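Local coordinates for protein CBIX (Paracoccus pantotrophus, PDB 4CCS) that acts as the terminal enzyme of siroheme biosynthesis in denitrifying bacteria, probably inserting ferrous iron into sirohydrochlorin as a chelatase, at residues V5-H10 and R21-L26; G156-E159 and F163-D166. One frame throughout, in Å; residues are numbered along the deposited sequence.

Contact 1: residues V5-H10 and R21-L26. With EDO (1,2-ethanediol), chain D.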
ATOM      1  N   VAL A   5      17.930  -8.285  -1.248  1.00 25.73           N
ATOM      2  CA  VAL A   5      16.498  -7.941  -1.126  1.00 23.70           C
ATOM      3  C   VAL A   5      16.087  -6.887  -2.161  1.00 25.11           C
ATOM      4  O   VAL A   5      16.705  -5.825  -2.247  1.00 24.20           O
ATOM      5  CB  VAL A   5      16.069  -7.532   0.322  1.00 27.46           C
ATOM      6  CG1 VAL A   5      14.570  -7.206   0.401  1.00 26.71           C
ATOM      7  CG2 VAL A   5      16.426  -8.618   1.340  1.00 27.32           C
ATOM      8  N   LEU A   6      15.008  -7.166  -2.902  1.00 20.91           N
ATOM      9  CA  LEU A   6      14.473  -6.218  -3.869  1.00 20.91           C
ATOM     10  C   LEU A   6      13.030  -5.846  -3.497  1.00 21.59           C
ATOM     11  O   LEU A   6      12.183  -6.728  -3.391  1.00 19.67           O
ATOM     12  CB  LEU A   6      14.582  -6.823  -5.289  1.00 22.44           C
ATOM     13  CG  LEU A   6      14.375  -5.909  -6.506  1.00 29.47           C
ATOM     14  CD1 LEU A   6      15.317  -4.680  -6.486  1.00 30.00           C
ATOM     15  CD2 LEU A   6      14.593  -6.694  -7.792  1.00 32.18           C
ATOM     16  N   ILE A   7      12.782  -4.550  -3.241  1.00 19.35           N
ATOM     17  CA  ILE A   7      11.453  -3.976  -2.944  1.00 18.78           C
ATOM     18  C   ILE A   7      10.888  -3.621  -4.320  1.00 20.80           C
ATOM     19  O   ILE A   7      11.479  -2.804  -5.039  1.00 18.96           O
ATOM     20  CB  ILE A   7      11.534  -2.727  -2.028  1.00 22.08           C
ATOM     21  CG1 ILE A   7      12.388  -2.960  -0.746  1.00 23.07           C
ATOM     22  CG2 ILE A   7      10.139  -2.181  -1.692  1.00 21.80           C
ATOM     23  CD1 ILE A   7      12.115  -4.158   0.139  1.00 40.47           C
ATOM     24  N   VAL A   8       9.791  -4.282  -4.703  1.00 17.42           N
ATOM     25  CA  VAL A   8       9.214  -4.168  -6.044  1.00 16.38           C
ATOM     26  C   VAL A   8       7.850  -3.491  -6.048  1.00 18.94           C
ATOM     27  O   VAL A   8       6.933  -3.935  -5.359  1.00 18.41           O
ATOM     28  CB  VAL A   8       9.181  -5.564  -6.734  1.00 19.74           C
ATOM     29  CG1 VAL A   8       8.512  -5.502  -8.109  1.00 19.31           C
ATOM     30  CG2 VAL A   8      10.588  -6.149  -6.854  1.00 19.34           C
ATOM     31  N   ALA A   9       7.714  -2.443  -6.862  1.00 15.82           N
ATOM     32  CA  ALA A   9       6.440  -1.762  -7.055  1.00 15.75           C
ATOM     33  C   ALA A   9       5.832  -2.149  -8.404  1.00 20.53           C
ATOM     34  O   ALA A   9       6.567  -2.434  -9.366  1.00 18.30           O
ATOM     35  CB  ALA A   9       6.641  -0.262  -7.014  1.00 16.19           C
ATOM     36  N   HIS A  10       4.492  -2.127  -8.484  1.00 17.58           N
ATOM     37  CA  HIS A  10       3.769  -2.306  -9.744  1.00 18.11           C
ATOM     38  C   HIS A  10       4.109  -1.098 -10.613  1.00 21.92           C
ATOM     39  O   HIS A  10       4.249   0.007 -10.093  1.00 20.75           O
ATOM     40  CB  HIS A  10       2.244  -2.275  -9.519  1.00 19.32           C
ATOM     41  CG  HIS A  10       1.636  -3.623  -9.343  1.00 22.99           C
ATOM     42  ND1 HIS A  10       1.888  -4.651 -10.231  1.00 25.03           N
ATOM     43  CD2 HIS A  10       0.796  -4.067  -8.383  1.00 24.75           C
ATOM     44  CE1 HIS A  10       1.218  -5.694  -9.765  1.00 24.66           C
ATOM     45  NE2 HIS A  10       0.541  -5.383  -8.661  1.00 24.80           N
ATOM     46  N   ARG A  21      13.027   6.208  -9.116  1.00 16.79           N
ATOM     47  CA  ARG A  21      13.643   7.051  -8.073  1.00 16.69           C
ATOM     48  C   ARG A  21      12.864   6.947  -6.745  1.00 18.89           C
ATOM     49  O   ARG A  21      13.490   6.892  -5.691  1.00 17.98           O
ATOM     50  CB  ARG A  21      13.712   8.528  -8.516  1.00 19.13           C
ATOM     51  CG  ARG A  21      14.962   8.841  -9.339  1.00 34.49           C
ATOM     52  CD  ARG A  21      15.129  10.329  -9.620  1.00 39.78           C
ATOM     53  NE  ARG A  21      14.107  10.826 -10.545  1.00 39.62           N
ATOM     54  CZ  ARG A  21      14.225  10.822 -11.870  1.00 45.96           C
ATOM     55  NH1 ARG A  21      15.331  10.367 -12.443  1.00 29.27           N
ATOM     56  NH2 ARG A  21      13.242  11.283 -12.629  1.00 27.94           N
ATOM     57  N   ALA A  22      11.513   6.927  -6.797  1.00 15.95           N
ATOM     58  CA  ALA A  22      10.669   6.810  -5.592  1.00 16.40           C
ATOM     59  C   ALA A  22      10.898   5.481  -4.860  1.00 19.17           C
ATOM     60  O   ALA A  22      11.026   5.463  -3.627  1.00 18.42           O
ATOM     61  CB  ALA A  22       9.190   6.972  -5.961  1.00 17.28           C
ATOM     62  N   ILE A  23      10.981   4.371  -5.601  1.00 15.01           N
ATOM     63  CA  ILE A  23      11.173   3.049  -4.974  1.00 14.76           C
ATOM     64  C   ILE A  23      12.618   2.904  -4.451  1.00 19.17           C
ATOM     65  O   ILE A  23      12.823   2.304  -3.390  1.00 17.33           O
ATOM     66  CB  ILE A  23      10.693   1.857  -5.851  1.00 17.62           C
ATOM     67  CG1 ILE A  23       9.269   2.105  -6.431  1.00 17.64           C
ATOM     68  CG2 ILE A  23      10.698   0.537  -5.056  1.00 18.73           C
ATOM     69  CD1 ILE A  23       8.107   2.615  -5.353  1.00 22.06           C
ATOM     70  N   GLU A  24      13.599   3.524  -5.145  1.00 16.68           N
ATOM     71  CA  GLU A  24      14.995   3.546  -4.682  1.00 15.99           C
ATOM     72  C   GLU A  24      15.088   4.334  -3.374  1.00 20.27           C
ATOM     73  O   GLU A  24      15.770   3.877  -2.449  1.00 19.46           O
ATOM     74  CB  GLU A  24      15.919   4.164  -5.749  1.00 17.39           C
ATOM     75  CG  GLU A  24      16.161   3.226  -6.924  1.00 21.49           C
ATOM     76  CD  GLU A  24      17.019   3.818  -8.028  1.00 36.09           C
ATOM     77  OE1 GLU A  24      17.269   5.043  -7.997  1.00 39.12           O
ATOM     78  OE2 GLU A  24      17.392   3.070  -8.959  1.00 28.21           O
ATOM     79  N   ALA A  25      14.357   5.482  -3.274  1.00 18.03           N
ATOM     80  CA  ALA A  25      14.308   6.326  -2.073  1.00 18.75           C
ATOM     81  C   ALA A  25      13.722   5.542  -0.882  1.00 21.90           C
ATOM     82  O   ALA A  25      14.230   5.657   0.241  1.00 21.36           O
ATOM     83  CB  ALA A  25      13.484   7.589  -2.339  1.00 19.56           C
ATOM     84  N   LEU A  26      12.670   4.726  -1.135  1.00 17.06           N
ATOM     85  CA  LEU A  26      12.057   3.886  -0.104  1.00 16.78           C
ATOM     86  C   LEU A  26      13.030   2.785   0.346  1.00 20.24           C
ATOM     87  O   LEU A  26      13.231   2.616   1.544  1.00 20.34           O
ATOM     88  CB  LEU A  26      10.733   3.262  -0.604  1.00 16.16           C
ATOM     89  CG  LEU A  26       9.996   2.361   0.414  1.00 20.70           C
ATOM     90  CD1 LEU A  26       9.458   3.177   1.589  1.00 21.17           C
ATOM     91  CD2 LEU A  26       8.866   1.592  -0.253  1.00 22.09           C
TER
HETATM   92  C1  EDO D1229       2.713  -2.941 -14.599  1.00 45.76           C
HETATM   93  O1  EDO D1229       4.083  -2.565 -14.753  1.00 47.07           O
HETATM   94  C2  EDO D1229       2.631  -4.208 -13.757  1.00 42.56           C
HETATM   95  O2  EDO D1229       3.289  -3.976 -12.519  1.00 37.66           O
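I23 does most of the touching from the helix side, leaning over the strand residues A9 and I7. Its CB only splits the chain; with chi1 at -48° the CG1 branch lies anti to the carbonyl carbon and CG2 anti to the backbone N, and each branch finds its own partner. CG1 meets the methyl of A9, 3.6 Å from CB of that residue, and I23 CD1 curls over to the same A9 CB, also at 3.6 Å. The other branch, CG2, comes down on the strand backbone, with I23 CG2 3.4 Å from I7 O. This is the start of a beta-alpha-beta unit: strand 4-9 leads into helix 16-30, which runs back across the parallel sheet at 139° to the strand, the short axes 9.0 Å apart, before strand 38-43. One turn further along, L26 CD2 rests 4.2 Å from I7 CG2, and I219 and L62 close in on both of these residues.

Just past the strand end, H10 binds a 1,2-ethanediol, probably from the crystallisation liquor. ND1 of H10 and the ethanediol O2 share a hydrogen bond of 2.8 Å (161°), made in the ring plane at its edge, while F63 stacks on the ring and F69 meets it edge-to-face. With the imidazole replaced by an alanine here, the ethanediol O2 is likely to lose its ring partner and a gap to open beside F63 and F69.

Contact 2: residues G156-E159 and F163-D166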
ATOM      1  N   GLY A 156     -14.469   2.405   0.365  1.00 16.12           N
ATOM      2  CA  GLY A 156     -14.875   2.912  -0.935  1.00 14.92           C
ATOM      3  C   GLY A 156     -13.788   2.467  -1.888  1.00 17.49           C
ATOM      4  O   GLY A 156     -12.605   2.550  -1.547  1.00 16.87           O
ATOM      5  N   PHE A 157     -14.174   2.006  -3.082  1.00 14.14           N
ATOM      6  CA  PHE A 157     -13.229   1.515  -4.062  1.00 14.36           C
ATOM      7  C   PHE A 157     -13.295   2.242  -5.409  1.00 19.58           C
ATOM      8  O   PHE A 157     -14.269   2.947  -5.717  1.00 18.59           O
ATOM      9  CB  PHE A 157     -13.399  -0.007  -4.262  1.00 16.19           C
ATOM     10  CG  PHE A 157     -13.294  -0.786  -2.970  1.00 18.11           C
ATOM     11  CD1 PHE A 157     -12.053  -1.125  -2.441  1.00 19.84           C
ATOM     12  CD2 PHE A 157     -14.434  -1.144  -2.262  1.00 20.21           C
ATOM     13  CE1 PHE A 157     -11.956  -1.829  -1.243  1.00 20.48           C
ATOM     14  CE2 PHE A 157     -14.333  -1.853  -1.057  1.00 22.86           C
ATOM     15  CZ  PHE A 157     -13.094  -2.181  -0.550  1.00 19.80           C
ATOM     16  N   ILE A 158     -12.245   2.056  -6.210  1.00 17.56           N
ATOM     17  CA  ILE A 158     -12.186   2.647  -7.554  1.00 18.39           C
ATOM     18  C   ILE A 158     -12.711   1.620  -8.580  1.00 22.25           C
ATOM     19  O   ILE A 158     -13.474   1.993  -9.471  1.00 20.38           O
ATOM     20  CB  ILE A 158     -10.742   3.151  -7.864  1.00 21.45           C
ATOM     21  CG1 ILE A 158     -10.446   4.457  -7.094  1.00 21.85           C
ATOM     22  CG2 ILE A 158     -10.516   3.387  -9.379  1.00 23.31           C
ATOM     23  CD1 ILE A 158      -9.694   4.314  -5.874  1.00 37.07           C
ATOM     24  N   GLU A 159     -12.322   0.338  -8.437  1.00 19.98           N
ATOM     25  CA  GLU A 159     -12.665  -0.730  -9.382  1.00 21.08           C
ATOM     26  C   GLU A 159     -13.949  -1.499  -9.114  1.00 27.99           C
ATOM     27  O   GLU A 159     -14.415  -2.219 -10.001  1.00 30.35           O
ATOM     28  CB  GLU A 159     -11.508  -1.735  -9.491  1.00 22.96           C
ATOM     29  CG  GLU A 159     -10.288  -1.191 -10.194  1.00 33.07           C
ATOM     30  CD  GLU A 159     -10.474  -0.877 -11.665  1.00 52.47           C
ATOM     31  OE1 GLU A 159     -10.910  -1.776 -12.421  1.00 50.70           O
ATOM     32  OE2 GLU A 159     -10.193   0.278 -12.056  1.00 44.36           O
ATOM     33  N   PHE A 163     -18.518   2.031  -4.767  1.00 17.79           N
ATOM     34  CA  PHE A 163     -17.695   3.018  -5.467  0.50 17.88           C
ATOM     35  C   PHE A 163     -17.400   4.176  -4.513  1.00 20.75           C
ATOM     36  O   PHE A 163     -18.289   4.592  -3.784  1.00 18.99           O
ATOM     37  CB  PHE A 163     -18.460   3.514  -6.708  0.50 20.03           C
ATOM     38  CG  PHE A 163     -17.689   4.376  -7.675  0.50 22.12           C
ATOM     39  CD1 PHE A 163     -16.321   4.240  -7.809  0.50 25.73           C
ATOM     40  CD2 PHE A 163     -18.346   5.261  -8.515  0.50 25.33           C
ATOM     41  CE1 PHE A 163     -15.613   5.027  -8.707  0.50 27.19           C
ATOM     42  CE2 PHE A 163     -17.639   6.026  -9.432  0.50 28.31           C
ATOM     43  CZ  PHE A 163     -16.278   5.905  -9.519  0.50 26.85           C
ATOM     44  N   ILE A 164     -16.169   4.690  -4.521  1.00 19.43           N
ATOM     45  CA  ILE A 164     -15.761   5.788  -3.650  1.00 20.54           C
ATOM     46  C   ILE A 164     -16.681   7.032  -3.786  1.00 24.27           C
ATOM     47  O   ILE A 164     -17.010   7.629  -2.762  1.00 23.33           O
ATOM     48  CB  ILE A 164     -14.236   6.088  -3.815  1.00 25.30           C
ATOM     49  CG1 ILE A 164     -13.745   7.116  -2.785  1.00 26.84           C
ATOM     50  CG2 ILE A 164     -13.842   6.461  -5.238  1.00 27.38           C
ATOM     51  CD1 ILE A 164     -13.657   6.537  -1.378  1.00 26.50           C
ATOM     52  N   ALA A 165     -17.167   7.369  -5.006  1.00 22.06           N
ATOM     53  CA  ALA A 165     -18.100   8.496  -5.207  1.00 22.84           C
ATOM     54  C   ALA A 165     -19.421   8.307  -4.435  1.00 26.83           C
ATOM     55  O   ALA A 165     -20.067   9.291  -4.088  1.00 27.48           O
ATOM     56  CB  ALA A 165     -18.386   8.689  -6.690  1.00 23.93           C
ATOM     57  N   ASP A 166     -19.818   7.047  -4.176  1.00 22.54           N
ATOM     58  CA  ASP A 166     -21.019   6.706  -3.411  1.00 21.85           C
ATOM     59  C   ASP A 166     -20.721   6.590  -1.908  1.00 23.12           C
ATOM     60  O   ASP A 166     -21.475   7.120  -1.093  1.00 21.68           O
ATOM     61  CB  ASP A 166     -21.622   5.387  -3.925  1.00 23.58           C
ATOM     62  CG  ASP A 166     -22.185   5.489  -5.333  1.00 33.18           C
ATOM     63  OD1 ASP A 166     -22.743   6.555  -5.672  1.00 34.19           O
ATOM     64  OD2 ASP A 166     -22.051   4.513  -6.095  1.00 36.80           O
TER
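The tight return from the end of strand 152-157 into the short helix 164-167 is closed by the carbonyl of F157, which faces the start of the helix. I164 N donates to F157 O at 2.8 Å, with 153° at the hydrogen; the donor sits 21° off the carbonyl plane. An N-H in the first helical turn has no acceptor within its own helix, and here the strand end supplies one. F163, in the N-cap position, adds a CA-H...O contact, its CA 3.4 Å from F157 O, and the two residues form a single beta bridge. F163 has two deposited conformers; in the one given here CG is anti to the backbone N (chi1 -171°), and the ring swings back so that its CD1 edge lies 3.2 Å from F157 O, near the ring plane, a contact that need not hold in the other.

Fold-wise this is the point where the chain leaves an edge strand of the second parallel sheet. I164 is buried: its CD1 rests on the bare backbone of G156, 3.8 Å from CA, where a CB on G156 would probably clash with that methyl as it is placed. On the other branch, CG2 of I164 lies 4.4 Å from I158 CG1. L123 and A125 of strand 121-126 and A195 and L196 of helix 192-199 also touch I164, whereas F157 turns its side chain away from it, onto S136, A139 and R140 of helix 134-146.

In the fold
Contact 1 comes first along the chain and is finished before contact 2 begins; their centres lie 27 Å apart on opposite sides of the chain's centre, with nearest atoms about 12 Å apart. They share no strand or helix. Each belongs to its own four-stranded parallel sheet, and both sheets have the order 2-1-3-4, consistent with the two-lobed architecture of the chelatase clan. Contact 1 uses an inner strand, 4-9, and contact 2 an outermost one, 152-157. Corresponding strands 4-9 and 121-126 lead into H10 and H127, the latter bonded through its backbone to I158 and E159. Helix 215-226, last in the chain, returns to cover contact 1, probably helping to hold the two halves together.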